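Local coordinates for calcium homeostasis modulator 1 (Oryzias latipes, PDB 6LMT), which probably forms a large-pore ion channel in the membrane, here assembled from eight copies of the chain, at residues S123-F128 / A156-K161; I130-E135 / V171-Y176; A78-R83 / R88-S93. One frame throughout, in Å; residues are numbered along the deposited sequence.

In the fold
Contact 3 comes first from the N terminus: A78-R83, at the end of helix 74-82, meets R88-S93, so a loop of four residues closes before helix 92-105 sets off. Contacts 1 and 2 follow and cross. S123-F128 and I130-E135 come in turn, then A156-K161 returns to the first and V171-Y176 to the second, binding helix 122-128, the loops on either side of helix 148-155 and the start of helix 167-202 into one packed unit. The two touch directly, through I158 on L132 and L125 on T174, and both reach cholesterol hemisuccinate. Contact 3 lies across the chain's centre, its centre about 49 Å from that of contact 1.

Contact 1 of 3, residues S123-F128 / A156-K161; sequences SFLCAF and ARIPCK. With Y01 (cholesterol hemisuccinate), chain J.
C126 and P159 bring the backbones closest, their CA atoms 5.7 Å apart, where helix 122-128 faces a type I beta turn running from R157 to C160. I158 and P159 hold the two middle positions of that turn, and the turn bond from C160 N to R157 O does not use the amide of P159, so proline's missing N-H costs no hydrogen bond. L125 and P159 carry most of the packing. The leucine leaves the helix with CG anti to the backbone N (chi1 -177°), which spreads its two methyl branches over the turn: CG lies 4.0 Å from P159 CG, CD2 is 3.9 Å from P159 CA, and CD1 reaches I158 CG2 at 4.2 Å, the leucine and isoleucine crossing at about a right angle. The proline ring also leans on the helix backbone, with its CG 3.8 Å from C126 CA.

On the opposite side of the helix, F128 CE1 touches CAD of cholesterol hemisuccinate at 3.5 Å. F128 in turn sets its CE2 over one face of the F124 ring, whose other neighbours include I177 and C184 of helix 167-202.

No hydrogen bond spans the two segments. Apolar packing is backed instead by covalent ties: C126 is joined by a disulfide to C41 and C160 to C43. Helix and turn are thus tied to cysteines two residues apart, a pairing consistent with an oxidising, extracellular setting, while leucine and proline fill the space between without directional bonds.

Contact 2 of 3, residues I130-E135 / V171-Y176; sequences INLDIE and VAATRY. With Y01 (cholesterol hemisuccinate), chain J.
L132 and Y176 meet because their first torsions send them past each other: the leucine holds CG anti to its carbonyl carbon (chi1 -74°), while the tyrosine swings CG anti to the backbone N (chi1 171°), and the two side chains run in opposite directions. L132 CD2 comes up to the edge of the tyrosine ring, close to its plane, 4.0 Å from Y176 CD2. The other leucine branch, CD1, rests on A173 CB at 3.7 Å. A173 and Y176 are three residues apart and so share one face of helix 167-202; the small alanine lets the loop come close, and the tyrosine walls one side of the leucine. F137 helps to enclose the site, touching L132 and meeting the Y176 ring at about 50°.

Elsewhere on this helix R175 NH1 bonds to C41 O of a neighbouring subunit. Next to L132, N131 lies by the hemisuccinate end of the bound cholesterol analogue, its OD1 3.7 Å from OAH.

With no hydrogen bond between the segments, the join depends on the fit of aliphatic carbon against alanine and ring edge. The loop is therefore held to a helix that itself faces the subunit interface.

Contact 3 of 3, residues A78-R83 / R88-S93; sequences AEEWKR and RTKDPS
R88 and W81 meet at the corner between two helices, where helix 74-82 ends and a short loop leads into helix 92-105. The arginine runs extended from CG to NE back along the helix end and spends its guanidinium on backbone carbonyls there. NE donates to R83 O at 3.1 Å, with an N-H...O angle of 147°, and NH2 donates to W81 O at 3.2 Å; each oxygen stands somewhat out of the guanidinium plane, so neither bond is ideal. A positive group is well suited to this place, since carbonyls at a helix C terminus probably make the local potential negative.

W81 supplies the flat partner. Its CB points away from the loop, but with CG anti to the backbone N (chi1 -175°) the indole comes back beside the guanidinium, which lies on one face with the planes 27° apart. R88 NH2 is 3.7 Å from W81 CE3, and CZ lies 4.4 Å from the centroid of the six-membered ring: an off-centre cation-pi contact.

E80, one residue before W81, bends at chi2 and brings OE1 to 3.7 Å from T89 OG1, while its OE2 makes a long salt bridge to R83 NH1 at 3.8 Å. T89 OG1 accepts a hydrogen bond from K90 NZ, 3.0 Å away. That lysine also binds F258 O of a neighbouring subunit, while E79 and K82 pack on C205 of a different one.

P92 then opens the second helix, in the first turn, where a missing amide hydrogen breaks no helical bond. The corner itself, with carbonyls at a helix C terminus bound by an arginine that also stacks on an indole, is a tight connection between two consecutive helices.

Contact 1 of 3, residues S123-F128 / A156-K161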
loop_
_atom_site.group_PDB
_atom_site.type_symbol
_atom_site.label_atom_id
_atom_site.label_comp_id
_atom_site.label_asym_id
_atom_site.label_seq_id
_atom_site.Cartn_x
_atom_site.Cartn_y
_atom_site.Cartn_z
ATOM N N SER A 123 18.636 20.018 21.986
ATOM C CA SER A 123 18.404 20.872 23.143
ATOM C C SER A 123 19.676 21.144 23.917
ATOM O O SER A 123 19.840 22.234 24.462
ATOM C CB SER A 123 17.371 20.259 24.066
ATOM O OG SER A 123 16.092 20.412 23.525
ATOM N N PHE A 124 20.575 20.169 24.010
ATOM C CA PHE A 124 21.850 20.446 24.647
ATOM C C PHE A 124 22.746 21.262 23.751
ATOM O O PHE A 124 23.560 22.034 24.250
ATOM C CB PHE A 124 22.605 19.178 25.050
ATOM C CG PHE A 124 22.171 18.572 26.342
ATOM C CD1 PHE A 124 20.999 18.939 26.952
ATOM C CD2 PHE A 124 23.041 17.753 27.034
ATOM C CE1 PHE A 124 20.642 18.400 28.150
ATOM C CE2 PHE A 124 22.689 17.227 28.245
ATOM C CZ PHE A 124 21.492 17.553 28.799
ATOM N N LEU A 125 22.637 21.085 22.437
ATOM C CA LEU A 125 23.462 21.858 21.524
ATOM C C LEU A 125 23.080 23.322 21.558
ATOM O O LEU A 125 23.947 24.193 21.527
ATOM C CB LEU A 125 23.337 21.303 20.115
ATOM C CG LEU A 125 24.191 21.962 19.043
ATOM C CD1 LEU A 125 25.664 21.786 19.311
ATOM C CD2 LEU A 125 23.818 21.396 17.721
ATOM N N CYS A 126 21.788 23.609 21.652
ATOM C CA CYS A 126 21.348 24.987 21.746
ATOM C C CYS A 126 21.700 25.578 23.101
ATOM O O CYS A 126 22.292 26.651 23.170
ATOM C CB CYS A 126 19.847 25.059 21.461
ATOM S SG CYS A 126 19.166 26.692 21.175
ATOM N N ALA A 127 21.427 24.858 24.185
ATOM C CA ALA A 127 21.577 25.427 25.516
ATOM C C ALA A 127 23.021 25.573 25.979
ATOM O O ALA A 127 23.301 26.443 26.804
ATOM C CB ALA A 127 20.820 24.586 26.522
ATOM N N PHE A 128 23.952 24.765 25.477
ATOM C CA PHE A 128 25.275 24.654 26.083
ATOM C C PHE A 128 26.400 25.018 25.130
ATOM O O PHE A 128 27.557 24.755 25.437
ATOM C CB PHE A 128 25.489 23.237 26.609
ATOM C CG PHE A 128 24.595 22.881 27.740
ATOM C CD1 PHE A 128 24.267 23.811 28.696
ATOM C CD2 PHE A 128 23.963 21.659 27.765
ATOM C CE1 PHE A 128 23.406 23.498 29.701
ATOM C CE2 PHE A 128 23.097 21.349 28.763
ATOM C CZ PHE A 128 22.820 22.273 29.733
ATOM N N ALA A 156 27.412 31.071 20.170
ATOM C CA ALA A 156 25.975 30.872 20.146
ATOM C C ALA A 156 25.469 30.437 18.787
ATOM O O ALA A 156 24.364 29.912 18.703
ATOM C CB ALA A 156 25.268 32.142 20.571
ATOM N N ARG A 157 26.246 30.624 17.729
ATOM C CA ARG A 157 25.807 30.288 16.387
ATOM C C ARG A 157 26.210 28.886 15.965
ATOM O O ARG A 157 25.878 28.482 14.852
ATOM C CB ARG A 157 26.343 31.319 15.404
ATOM C CG ARG A 157 25.787 32.704 15.645
ATOM C CD ARG A 157 26.098 33.657 14.513
ATOM N NE ARG A 157 27.524 33.940 14.380
ATOM C CZ ARG A 157 28.144 34.982 14.931
ATOM N NH1 ARG A 157 27.464 35.866 15.646
ATOM N NH2 ARG A 157 29.444 35.154 14.749
ATOM N N ILE A 158 26.912 28.158 16.845
ATOM C CA ILE A 158 27.233 26.743 16.581
ATOM C C ILE A 158 26.037 25.848 16.282
ATOM O O ILE A 158 26.142 25.024 15.360
ATOM C CB ILE A 158 28.129 26.200 17.706
ATOM C CG1 ILE A 158 29.517 26.816 17.611
ATOM C CG2 ILE A 158 28.241 24.688 17.714
ATOM C CD1 ILE A 158 30.404 26.523 18.761
ATOM N N PRO A 159 24.866 25.955 16.941
ATOM C CA PRO A 159 23.742 25.101 16.530
ATOM C C PRO A 159 23.166 25.390 15.151
ATOM O O PRO A 159 22.310 24.629 14.699
ATOM C CB PRO A 159 22.694 25.372 17.602
ATOM C CG PRO A 159 23.398 25.831 18.695
ATOM C CD PRO A 159 24.511 26.613 18.213
ATOM N N CYS A 160 23.596 26.439 14.477
ATOM C CA CYS A 160 23.042 26.877 13.206
ATOM C C CYS A 160 24.096 26.656 12.128
ATOM O O CYS A 160 25.164 27.267 12.174
ATOM C CB CYS A 160 22.643 28.344 13.309
ATOM S SG CYS A 160 21.341 28.682 14.537
ATOM N N LYS A 161 23.804 25.771 11.171
ATOM C CA LYS A 161 24.764 25.464 10.113
ATOM C C LYS A 161 24.982 26.651 9.193
ATOM O O LYS A 161 26.110 26.925 8.774
ATOM C CB LYS A 161 24.293 24.285 9.274
ATOM C CG LYS A 161 24.191 22.982 9.994
ATOM C CD LYS A 161 23.774 21.892 9.035
ATOM C CE LYS A 161 23.668 20.555 9.736
ATOM N NZ LYS A 161 22.536 20.531 10.698
HETATM C CAA Y01 J . 13.846 16.784 34.464
HETATM C CBA Y01 J . 14.167 16.448 33.020
HETATM C CAB Y01 J . 13.222 17.179 32.084
HETATM C CAN Y01 J . 15.628 16.750 32.692
HETATM C CAJ Y01 J . 16.045 18.191 32.821
HETATM C CAO Y01 J . 17.532 18.342 33.019
HETATM C CBB Y01 J . 18.073 19.779 33.096
HETATM C CAC Y01 J . 17.141 20.636 33.948
HETATM C CBE Y01 J . 19.526 19.759 33.617
HETATM C CAP Y01 J . 20.354 18.604 32.984
HETATM C CAQ Y01 J . 21.712 19.193 32.582
HETATM C CBG Y01 J . 21.843 20.376 33.528
HETATM C CBI Y01 J . 20.443 21.019 33.496
HETATM C CAE Y01 J . 20.164 21.727 32.165
HETATM C CAU Y01 J . 20.441 22.027 34.651
HETATM C CAS Y01 J . 21.551 23.079 34.507
HETATM C CBF Y01 J . 22.966 22.493 34.341
HETATM C CBD Y01 J . 22.974 21.364 33.292
HETATM C CAK Y01 J . 24.329 20.672 33.289
HETATM C CAI Y01 J . 25.420 21.678 33.132
HETATM C CAZ Y01 J . 25.270 22.973 33.366
HETATM C CAV Y01 J . 26.392 23.943 33.076
HETATM C CBH Y01 J . 24.030 23.587 34.011
HETATM C CAD Y01 J . 23.457 24.647 33.050
HETATM C CAT Y01 J . 24.526 24.287 35.298
HETATM C CAR Y01 J . 25.682 25.265 35.042
HETATM C CBC Y01 J . 26.854 24.609 34.352
HETATM O OAW Y01 J . 27.852 25.609 33.991
HETATM C CAY Y01 J . 29.056 25.198 33.597
HETATM O OAG Y01 J . 29.494 24.103 33.806
HETATM C CAM Y01 J . 29.802 26.265 32.848
HETATM C CAL Y01 J . 31.098 25.782 32.228
HETATM C CAX Y01 J . 31.890 26.834 31.474
HETATM O OAH Y01 J . 31.449 28.002 31.446
HETATM O OAF Y01 J . 32.947 26.483 30.915
#

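Contact 2 of 3, residues I130-E135 / V171-Y176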
loop_
_atom_site.group_PDB
_atom_site.type_symbol
_atom_site.label_atom_id
_atom_site.label_comp_id
_atom_site.label_asym_id
_atom_site.label_seq_id
_atom_site.Cartn_x
_atom_site.Cartn_y
_atom_site.Cartn_z
ATOM N N ILE A 130 27.382 28.049 24.267
ATOM C CA ILE A 130 28.172 29.161 24.780
ATOM C C ILE A 130 29.026 28.758 25.965
ATOM O O ILE A 130 29.857 29.549 26.415
ATOM C CB ILE A 130 27.313 30.363 25.214
ATOM C CG1 ILE A 130 26.375 29.965 26.337
ATOM C CG2 ILE A 130 26.535 30.918 24.063
ATOM C CD1 ILE A 130 25.722 31.126 26.981
ATOM N N ASN A 131 28.830 27.560 26.491
ATOM C CA ASN A 131 29.631 27.016 27.569
ATOM C C ASN A 131 30.813 26.220 27.062
ATOM O O ASN A 131 31.522 25.618 27.864
ATOM C CB ASN A 131 28.773 26.131 28.466
ATOM C CG ASN A 131 27.774 26.911 29.258
ATOM O OD1 ASN A 131 28.087 27.956 29.807
ATOM N ND2 ASN A 131 26.557 26.419 29.311
ATOM N N LEU A 132 31.036 26.198 25.759
ATOM C CA LEU A 132 32.123 25.425 25.202
ATOM C C LEU A 132 33.456 26.107 25.428
ATOM O O LEU A 132 33.539 27.299 25.719
ATOM C CB LEU A 132 31.926 25.190 23.715
ATOM C CG LEU A 132 30.866 24.163 23.365
ATOM C CD1 LEU A 132 30.649 24.171 21.897
ATOM C CD2 LEU A 132 31.331 22.817 23.807
ATOM N N ASP A 133 34.506 25.314 25.303
ATOM C CA ASP A 133 35.889 25.764 25.362
ATOM C C ASP A 133 36.446 25.447 23.984
ATOM O O ASP A 133 36.844 24.311 23.722
ATOM C CB ASP A 133 36.640 25.042 26.470
ATOM C CG ASP A 133 37.961 25.671 26.788
ATOM O OD1 ASP A 133 38.295 26.700 26.174
ATOM O OD2 ASP A 133 38.674 25.132 27.656
ATOM N N ILE A 134 36.465 26.439 23.093
ATOM C CA ILE A 134 36.534 26.147 21.664
ATOM C C ILE A 134 37.928 25.754 21.198
ATOM O O ILE A 134 38.099 25.327 20.049
ATOM C CB ILE A 134 35.966 27.366 20.917
ATOM C CG1 ILE A 134 35.378 26.947 19.570
ATOM C CG2 ILE A 134 37.024 28.415 20.731
ATOM C CD1 ILE A 134 34.210 26.001 19.712
ATOM N N GLU A 135 38.927 25.827 22.078
ATOM C CA GLU A 135 40.275 25.402 21.734
ATOM C C GLU A 135 40.412 23.890 21.635
ATOM O O GLU A 135 41.447 23.407 21.166
ATOM C CB GLU A 135 41.262 25.949 22.760
ATOM C CG GLU A 135 41.557 27.423 22.600
ATOM C CD GLU A 135 40.512 28.337 23.213
ATOM O OE1 GLU A 135 39.562 27.837 23.846
ATOM O OE2 GLU A 135 40.647 29.569 23.052
ATOM N N VAL A 171 31.279 20.763 13.446
ATOM C CA VAL A 171 31.046 19.323 13.477
ATOM C C VAL A 171 31.669 18.696 14.719
ATOM O O VAL A 171 31.073 17.816 15.347
ATOM C CB VAL A 171 31.559 18.693 12.167
ATOM C CG1 VAL A 171 31.681 17.208 12.263
ATOM C CG2 VAL A 171 30.601 19.001 11.059
ATOM N N ALA A 172 32.838 19.179 15.131
ATOM C CA ALA A 172 33.484 18.635 16.317
ATOM C C ALA A 172 32.747 19.020 17.591
ATOM O O ALA A 172 32.612 18.202 18.504
ATOM C CB ALA A 172 34.929 19.097 16.376
ATOM N N ALA A 173 32.256 20.252 17.672
ATOM C CA ALA A 173 31.517 20.684 18.852
ATOM C C ALA A 173 30.131 20.067 18.917
ATOM O O ALA A 173 29.625 19.810 20.007
ATOM C CB ALA A 173 31.418 22.205 18.869
ATOM N N THR A 174 29.510 19.823 17.770
ATOM C CA THR A 174 28.213 19.168 17.744
ATOM C C THR A 174 28.318 17.713 18.170
ATOM O O THR A 174 27.453 17.219 18.892
ATOM C CB THR A 174 27.612 19.287 16.351
ATOM O OG1 THR A 174 27.521 20.666 16.011
ATOM C CG2 THR A 174 26.238 18.681 16.276
ATOM N N ARG A 175 29.373 17.017 17.749
ATOM C CA ARG A 175 29.551 15.624 18.139
ATOM C C ARG A 175 29.867 15.468 19.609
ATOM O O ARG A 175 29.441 14.492 20.227
ATOM C CB ARG A 175 30.652 14.984 17.320
ATOM C CG ARG A 175 30.214 14.587 15.978
ATOM C CD ARG A 175 31.342 13.994 15.270
ATOM N NE ARG A 175 30.948 13.440 13.991
ATOM C CZ ARG A 175 30.527 12.194 13.819
ATOM N NH1 ARG A 175 30.458 11.374 14.844
ATOM N NH2 ARG A 175 30.203 11.764 12.619
ATOM N N TYR A 176 30.610 16.410 20.173
ATOM C CA TYR A 176 30.922 16.376 21.591
ATOM C C TYR A 176 29.685 16.585 22.449
ATOM O O TYR A 176 29.485 15.873 23.434
ATOM C CB TYR A 176 31.987 17.423 21.879
ATOM C CG TYR A 176 32.274 17.665 23.324
ATOM C CD1 TYR A 176 32.857 16.695 24.108
ATOM C CD2 TYR A 176 32.005 18.888 23.893
ATOM C CE1 TYR A 176 33.135 16.921 25.416
ATOM C CE2 TYR A 176 32.284 19.126 25.201
ATOM C CZ TYR A 176 32.853 18.138 25.958
ATOM O OH TYR A 176 33.133 18.368 27.275
HETATM C CAA Y01 J . 13.846 16.784 34.464
HETATM C CBA Y01 J . 14.167 16.448 33.020
HETATM C CAB Y01 J . 13.222 17.179 32.084
HETATM C CAN Y01 J . 15.628 16.750 32.692
HETATM C CAJ Y01 J . 16.045 18.191 32.821
HETATM C CAO Y01 J . 17.532 18.342 33.019
HETATM C CBB Y01 J . 18.073 19.779 33.096
HETATM C CAC Y01 J . 17.141 20.636 33.948
HETATM C CBE Y01 J . 19.526 19.759 33.617
HETATM C CAP Y01 J . 20.354 18.604 32.984
HETATM C CAQ Y01 J . 21.712 19.193 32.582
HETATM C CBG Y01 J . 21.843 20.376 33.528
HETATM C CBI Y01 J . 20.443 21.019 33.496
HETATM C CAE Y01 J . 20.164 21.727 32.165
HETATM C CAU Y01 J . 20.441 22.027 34.651
HETATM C CAS Y01 J . 21.551 23.079 34.507
HETATM C CBF Y01 J . 22.966 22.493 34.341
HETATM C CBD Y01 J . 22.974 21.364 33.292
HETATM C CAK Y01 J . 24.329 20.672 33.289
HETATM C CAI Y01 J . 25.420 21.678 33.132
HETATM C CAZ Y01 J . 25.270 22.973 33.366
HETATM C CAV Y01 J . 26.392 23.943 33.076
HETATM C CBH Y01 J . 24.030 23.587 34.011
HETATM C CAD Y01 J . 23.457 24.647 33.050
HETATM C CAT Y01 J . 24.526 24.287 35.298
HETATM C CAR Y01 J . 25.682 25.265 35.042
HETATM C CBC Y01 J . 26.854 24.609 34.352
HETATM O OAW Y01 J . 27.852 25.609 33.991
HETATM C CAY Y01 J . 29.056 25.198 33.597
HETATM O OAG Y01 J . 29.494 24.103 33.806
HETATM C CAM Y01 J . 29.802 26.265 32.848
HETATM C CAL Y01 J . 31.098 25.782 32.228
HETATM C CAX Y01 J . 31.890 26.834 31.474
HETATM O OAH Y01 J . 31.449 28.002 31.446
HETATM O OAF Y01 J . 32.947 26.483 30.915
#

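Contact 3 of 3, residues A78-R83 / R88-S93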
loop_
_atom_site.group_PDB
_atom_site.type_symbol
_atom_site.label_atom_id
_atom_site.label_comp_id
_atom_site.label_asym_id
_atom_site.label_seq_id
_atom_site.Cartn_x
_atom_site.Cartn_y
_atom_site.Cartn_z
ATOM N N ALA A 78 -12.297 14.148 41.394
ATOM C CA ALA A 78 -12.428 15.508 41.906
ATOM C C ALA A 78 -13.761 15.710 42.604
ATOM O O ALA A 78 -13.851 16.515 43.539
ATOM C CB ALA A 78 -12.271 16.523 40.782
ATOM N N GLU A 79 -14.796 14.991 42.162
ATOM C CA GLU A 79 -16.083 15.001 42.845
ATOM C C GLU A 79 -15.963 14.442 44.256
ATOM O O GLU A 79 -16.495 15.019 45.208
ATOM C CB GLU A 79 -17.102 14.197 42.039
ATOM C CG GLU A 79 -18.450 14.046 42.713
ATOM C CD GLU A 79 -19.226 15.335 42.777
ATOM O OE1 GLU A 79 -19.073 16.156 41.857
ATOM O OE2 GLU A 79 -19.976 15.542 43.753
ATOM N N GLU A 80 -15.249 13.327 44.410
ATOM C CA GLU A 80 -15.113 12.698 45.717
ATOM C C GLU A 80 -14.258 13.511 46.672
ATOM O O GLU A 80 -14.521 13.520 47.876
ATOM C CB GLU A 80 -14.512 11.305 45.569
ATOM C CG GLU A 80 -15.390 10.349 44.816
ATOM C CD GLU A 80 -16.640 10.008 45.570
ATOM O OE1 GLU A 80 -16.580 9.936 46.814
ATOM O OE2 GLU A 80 -17.687 9.819 44.920
ATOM N N TRP A 81 -13.240 14.197 46.168
ATOM C CA TRP A 81 -12.385 14.966 47.059
ATOM C C TRP A 81 -13.054 16.262 47.496
ATOM O O TRP A 81 -12.765 16.771 48.584
ATOM C CB TRP A 81 -11.056 15.255 46.374
ATOM C CG TRP A 81 -10.084 15.941 47.250
ATOM C CD1 TRP A 81 -9.792 17.272 47.264
ATOM C CD2 TRP A 81 -9.253 15.335 48.241
ATOM N NE1 TRP A 81 -8.831 17.534 48.209
ATOM C CE2 TRP A 81 -8.484 16.361 48.823
ATOM C CE3 TRP A 81 -9.086 14.025 48.695
ATOM C CZ2 TRP A 81 -7.561 16.117 49.836
ATOM C CZ3 TRP A 81 -8.167 13.784 49.702
ATOM C CH2 TRP A 81 -7.416 14.825 50.261
ATOM N N LYS A 82 -13.946 16.807 46.672
ATOM C CA LYS A 82 -14.629 18.043 47.029
ATOM C C LYS A 82 -15.659 17.820 48.129
ATOM O O LYS A 82 -15.901 18.719 48.942
ATOM C CB LYS A 82 -15.281 18.641 45.782
ATOM C CG LYS A 82 -15.850 20.034 45.950
ATOM C CD LYS A 82 -16.385 20.560 44.633
ATOM C CE LYS A 82 -15.248 20.880 43.665
ATOM N NZ LYS A 82 -14.415 22.037 44.111
ATOM N N ARG A 83 -16.236 16.624 48.193
ATOM C CA ARG A 83 -17.269 16.318 49.164
ATOM C C ARG A 83 -16.668 16.159 50.563
ATOM O O ARG A 83 -15.532 15.701 50.707
ATOM C CB ARG A 83 -18.008 15.052 48.739
ATOM C CG ARG A 83 -18.804 15.277 47.468
ATOM C CD ARG A 83 -19.390 14.012 46.881
ATOM N NE ARG A 83 -20.476 13.469 47.682
ATOM C CZ ARG A 83 -21.085 12.322 47.417
ATOM N NH1 ARG A 83 -20.712 11.606 46.368
ATOM N NH2 ARG A 83 -22.073 11.896 48.195
ATOM N N ARG A 88 -18.146 11.300 52.075
ATOM C CA ARG A 88 -17.321 10.529 51.145
ATOM C C ARG A 88 -17.630 9.043 51.261
ATOM O O ARG A 88 -17.542 8.461 52.347
ATOM C CB ARG A 88 -15.840 10.773 51.412
ATOM C CG ARG A 88 -15.318 12.129 51.001
ATOM C CD ARG A 88 -13.845 12.227 51.333
ATOM N NE ARG A 88 -13.299 13.539 51.035
ATOM C CZ ARG A 88 -12.070 13.919 51.358
ATOM N NH1 ARG A 88 -11.267 13.082 51.999
ATOM N NH2 ARG A 88 -11.650 15.139 51.049
ATOM N N THR A 89 -17.985 8.427 50.137
ATOM C CA THR A 89 -18.285 7.005 50.114
ATOM C C THR A 89 -17.038 6.149 49.993
ATOM O O THR A 89 -17.149 4.921 49.994
ATOM C CB THR A 89 -19.209 6.679 48.945
ATOM O OG1 THR A 89 -18.507 6.904 47.718
ATOM C CG2 THR A 89 -20.442 7.564 48.979
ATOM N N LYS A 90 -15.866 6.758 49.872
ATOM C CA LYS A 90 -14.630 6.031 49.633
ATOM C C LYS A 90 -13.657 6.229 50.779
ATOM O O LYS A 90 -13.673 7.254 51.462
ATOM C CB LYS A 90 -13.980 6.484 48.330
ATOM C CG LYS A 90 -14.835 6.227 47.139
ATOM C CD LYS A 90 -15.009 4.747 46.987
ATOM C CE LYS A 90 -15.839 4.434 45.794
ATOM N NZ LYS A 90 -17.245 4.870 45.977
ATOM N N ASP A 91 -12.813 5.232 50.983
ATOM C CA ASP A 91 -11.714 5.361 51.916
ATOM C C ASP A 91 -10.668 6.308 51.341
ATOM O O ASP A 91 -10.537 6.431 50.122
ATOM C CB ASP A 91 -11.107 3.991 52.198
ATOM N N PRO A 92 -9.919 7.011 52.197
ATOM C CA PRO A 92 -8.849 7.879 51.682
ATOM C C PRO A 92 -7.699 7.131 51.027
ATOM O O PRO A 92 -6.978 7.739 50.227
ATOM C CB PRO A 92 -8.384 8.643 52.928
ATOM C CG PRO A 92 -8.797 7.807 54.061
ATOM C CD PRO A 92 -10.078 7.153 53.653
ATOM N N SER A 93 -7.503 5.846 51.325
ATOM C CA SER A 93 -6.468 5.087 50.634
ATOM C C SER A 93 -6.876 4.732 49.215
ATOM O O SER A 93 -6.011 4.601 48.345
ATOM C CB SER A 93 -6.137 3.808 51.396
ATOM O OG SER A 93 -7.201 2.882 51.299
#